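Local structure of putative oxidoreductase (Jannaschia sp., 3C24) at residues A[189-193]-A[194-198]. The protein is a putative oxidoreductase that probably binds a nicotinamide adenine dinucleotide cofactor, such as NADP, in its Rossmann-type domain and pairs with a second subunit through its helical part. Residues are numbered along the deposited sequence; the frame is centred on the assembly and turned at random. Where two conformers were deposited one is given.
Sequences ILEPG and LSEMV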
ATOM      1  N   ILE A 189      -5.930 -10.470  17.268  1.00 17.71           N
ATOM      2  CA  ILE A 189      -5.584  -9.025  17.159  1.00 17.44           C
ATOM      3  C   ILE A 189      -5.031  -8.702  15.787  1.00 16.89           C
ATOM      4  O   ILE A 189      -5.275  -7.632  15.212  1.00 16.21           O
ATOM      5  CB  ILE A 189      -4.620  -8.578  18.311  1.00 16.93           C
ATOM      6  CG1 ILE A 189      -5.354  -8.654  19.664  1.00 18.57           C
ATOM      7  CG2 ILE A 189      -4.052  -7.147  18.056  1.00 14.21           C
ATOM      8  CD1 ILE A 189      -4.451  -8.489  20.914  1.00 16.76           C
ATOM      9  N   LEU A 190      -4.264  -9.649  15.259  1.00 16.97           N
ATOM     10  CA  LEU A 190      -3.685  -9.491  13.914  1.00 17.82           C
ATOM     11  C   LEU A 190      -4.797  -9.625  12.869  1.00 18.54           C
ATOM     12  O   LEU A 190      -4.887  -8.830  11.933  1.00 17.21           O
ATOM     13  CB  LEU A 190      -2.551 -10.464  13.674  1.00 18.76           C
ATOM     14  CG  LEU A 190      -1.263 -10.257  14.471  1.00 14.11           C
ATOM     15  CD1 LEU A 190      -0.246 -11.376  14.158  1.00 16.76           C
ATOM     16  CD2 LEU A 190      -0.634  -8.895  14.184  1.00 14.89           C
ATOM     17  N   GLU A 191      -5.630 -10.644  13.029  1.00 15.98           N
ATOM     18  CA  GLU A 191      -6.779 -10.875  12.152  1.00 18.15           C
ATOM     19  C   GLU A 191      -7.887 -11.514  12.991  1.00 19.92           C
ATOM     20  O   GLU A 191      -7.705 -12.595  13.468  1.00 18.93           O
ATOM     21  CB  GLU A 191      -6.396 -11.730  10.954  1.00 22.27           C
ATOM     22  CG  GLU A 191      -5.933 -13.098  11.279  1.00 25.88           C
ATOM     23  CD  GLU A 191      -7.041 -14.158  11.227  1.00 33.88           C
ATOM     24  OE1 GLU A 191      -8.177 -13.891  10.776  1.00 30.12           O
ATOM     25  OE2 GLU A 191      -6.728 -15.267  11.640  1.00 24.26           O
ATOM     26  N   PRO A 192      -9.048 -10.867  13.087  1.00 17.88           N
ATOM     27  CA  PRO A 192      -9.461  -9.728  12.248  1.00 19.47           C
ATOM     28  C   PRO A 192      -9.045  -8.291  12.608  1.00 17.32           C
ATOM     29  O   PRO A 192      -9.337  -7.369  11.858  1.00 17.01           O
ATOM     30  CB  PRO A 192     -10.990  -9.841  12.308  1.00 21.02           C
ATOM     31  CG  PRO A 192     -11.231 -10.383  13.732  1.00 20.58           C
ATOM     32  CD  PRO A 192     -10.156 -11.372  13.928  1.00 19.87           C
ATOM     33  N   GLY A 193      -8.313  -8.099  13.688  1.00 15.64           N
ATOM     34  CA  GLY A 193      -7.970  -6.761  14.133  1.00 16.57           C
ATOM     35  C   GLY A 193      -7.197  -5.884  13.186  1.00 17.31           C
ATOM     36  O   GLY A 193      -7.721  -4.961  12.552  1.00 20.13           O
ATOM     37  N   LEU A 194      -5.947  -6.240  13.010  1.00 17.48           N
ATOM     38  CA  LEU A 194      -5.085  -5.415  12.184  1.00 19.31           C
ATOM     39  C   LEU A 194      -5.516  -5.484  10.719  1.00 19.68           C
ATOM     40  O   LEU A 194      -5.628  -4.474  10.034  1.00 24.14           O
ATOM     41  CB  LEU A 194      -3.620  -5.821  12.417  1.00 19.77           C
ATOM     42  CG  LEU A 194      -2.491  -4.914  12.015  1.00 20.89           C
ATOM     43  CD1 LEU A 194      -2.546  -3.601  12.836  1.00 19.62           C
ATOM     44  CD2 LEU A 194      -1.175  -5.743  12.187  1.00 19.45           C
ATOM     45  N   SER A 195      -5.876  -6.681  10.255  1.00 20.95           N
ATOM     46  CA  SER A 195      -6.167  -6.890   8.842  1.00 23.45           C
ATOM     47  C   SER A 195      -7.511  -6.314   8.412  1.00 22.49           C
ATOM     48  O   SER A 195      -7.639  -5.653   7.348  1.00 20.63           O
ATOM     49  CB  SER A 195      -6.133  -8.402   8.488  1.00 22.18           C
ATOM     50  OG  SER A 195      -7.148  -9.133   9.096  1.00 25.06           O
ATOM     51  N   GLU A 196      -8.511  -6.535   9.236  1.00 19.55           N
ATOM     52  CA  GLU A 196      -9.869  -6.156   8.850  1.00 20.78           C
ATOM     53  C   GLU A 196     -10.493  -4.988   9.526  1.00 21.19           C
ATOM     54  O   GLU A 196     -11.393  -4.356   8.967  1.00 18.22           O
ATOM     55  CB  GLU A 196     -10.772  -7.348   8.983  1.00 25.19           C
ATOM     56  CG  GLU A 196     -10.183  -8.509   8.195  1.00 35.66           C
ATOM     57  CD  GLU A 196     -10.947  -9.775   8.418  1.00 45.87           C
ATOM     58  OE1 GLU A 196     -10.450 -10.630   9.183  1.00 40.68           O
ATOM     59  OE2 GLU A 196     -12.052  -9.892   7.863  1.00 54.85           O
HETATM   60  N   MSE A 197     -10.004  -4.670  10.724  1.00 21.10           N
HETATM   61  CA  MSE A 197     -10.527  -3.546  11.510  0.50 19.39           C
HETATM   62  C   MSE A 197      -9.731  -2.283  11.285  1.00 19.65           C
HETATM   63  O   MSE A 197     -10.229  -1.186  11.468  1.00 20.67           O
HETATM   64  CB  MSE A 197     -10.538  -3.862  13.011  0.50 20.39           C
HETATM   65  CG  MSE A 197     -11.511  -4.933  13.434  0.50 20.54           C
HETATM   66 SE   MSE A 197     -13.405  -4.443  13.277  0.50 21.38          SE
HETATM   67  CE  MSE A 197     -13.419  -2.926  14.463  0.66 32.53           C
ATOM     68  N   VAL A 198      -8.490  -2.451  10.872  1.00 17.50           N
ATOM     69  CA  VAL A 198      -7.597  -1.297  10.648  1.00 20.94           C
ATOM     70  C   VAL A 198      -7.264  -1.137   9.201  1.00 23.11           C
ATOM     71  O   VAL A 198      -7.619  -0.138   8.586  1.00 20.39           O
ATOM     72  CB  VAL A 198      -6.285  -1.359  11.464  1.00 19.29           C
ATOM     73  CG1 VAL A 198      -5.421  -0.134  11.171  1.00 19.38           C
ATOM     74  CG2 VAL A 198      -6.589  -1.455  12.963  1.00 20.43           C
TER
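Leu194 N and Ser195 N reach back five residues, to Ile189 O at 2.7 Å and Leu190 O at 2.9 Å, the i+5 bonds of a pi-type turn. Farther on the grip changes: Pro192 O accepts Glu196 N at 2.9 Å and also a weak bond from Met197 N, while Gly193 O receives Met197 N and, weakly, Val198 N. Each of these two carbonyls thus serves both a four-residue and a five-residue turn.

The wide turns coincide with a kink in helix 184-217. A cis peptide bond joins Glu191 to Pro192, Glu191 has an extended backbone, and Pro192, lacking an N-H, gives no bond to the turn before; the axes of the short segments 189-193 and 194-198 differ in direction by 39°. This long helix leads from the last strand of the nucleotide-binding-type sheet into the helical part of the chain.

Among the apolar groups, Leu190 and Leu194 lie side by side and point the same way, with their CD2 methyls 3.8 Å apart. Leu194 also packs on Met228 of the second subunit. Pro192 rests on Ala279 and Ile283 of helix 273-284.

The polar side chains meet carbon rather than hydrogen-bond one another across the turn. Ser195 OG, set between its own backbone N and carbonyl carbon (chi1 66°), comes up to Glu191 CB at 3.3 Å. Glu196 brings OE1 alongside the proline ring, 3.3 Å from Pro192 CB. The carboxylates of Glu191 and Glu196 come within 4.3 Å, OE1 to OE1, a like-charge approach; Glu191 OE1 also lies near Asp101 OD1, while Glu191 OE2 accepts a hydrogen bond from Ala102 N.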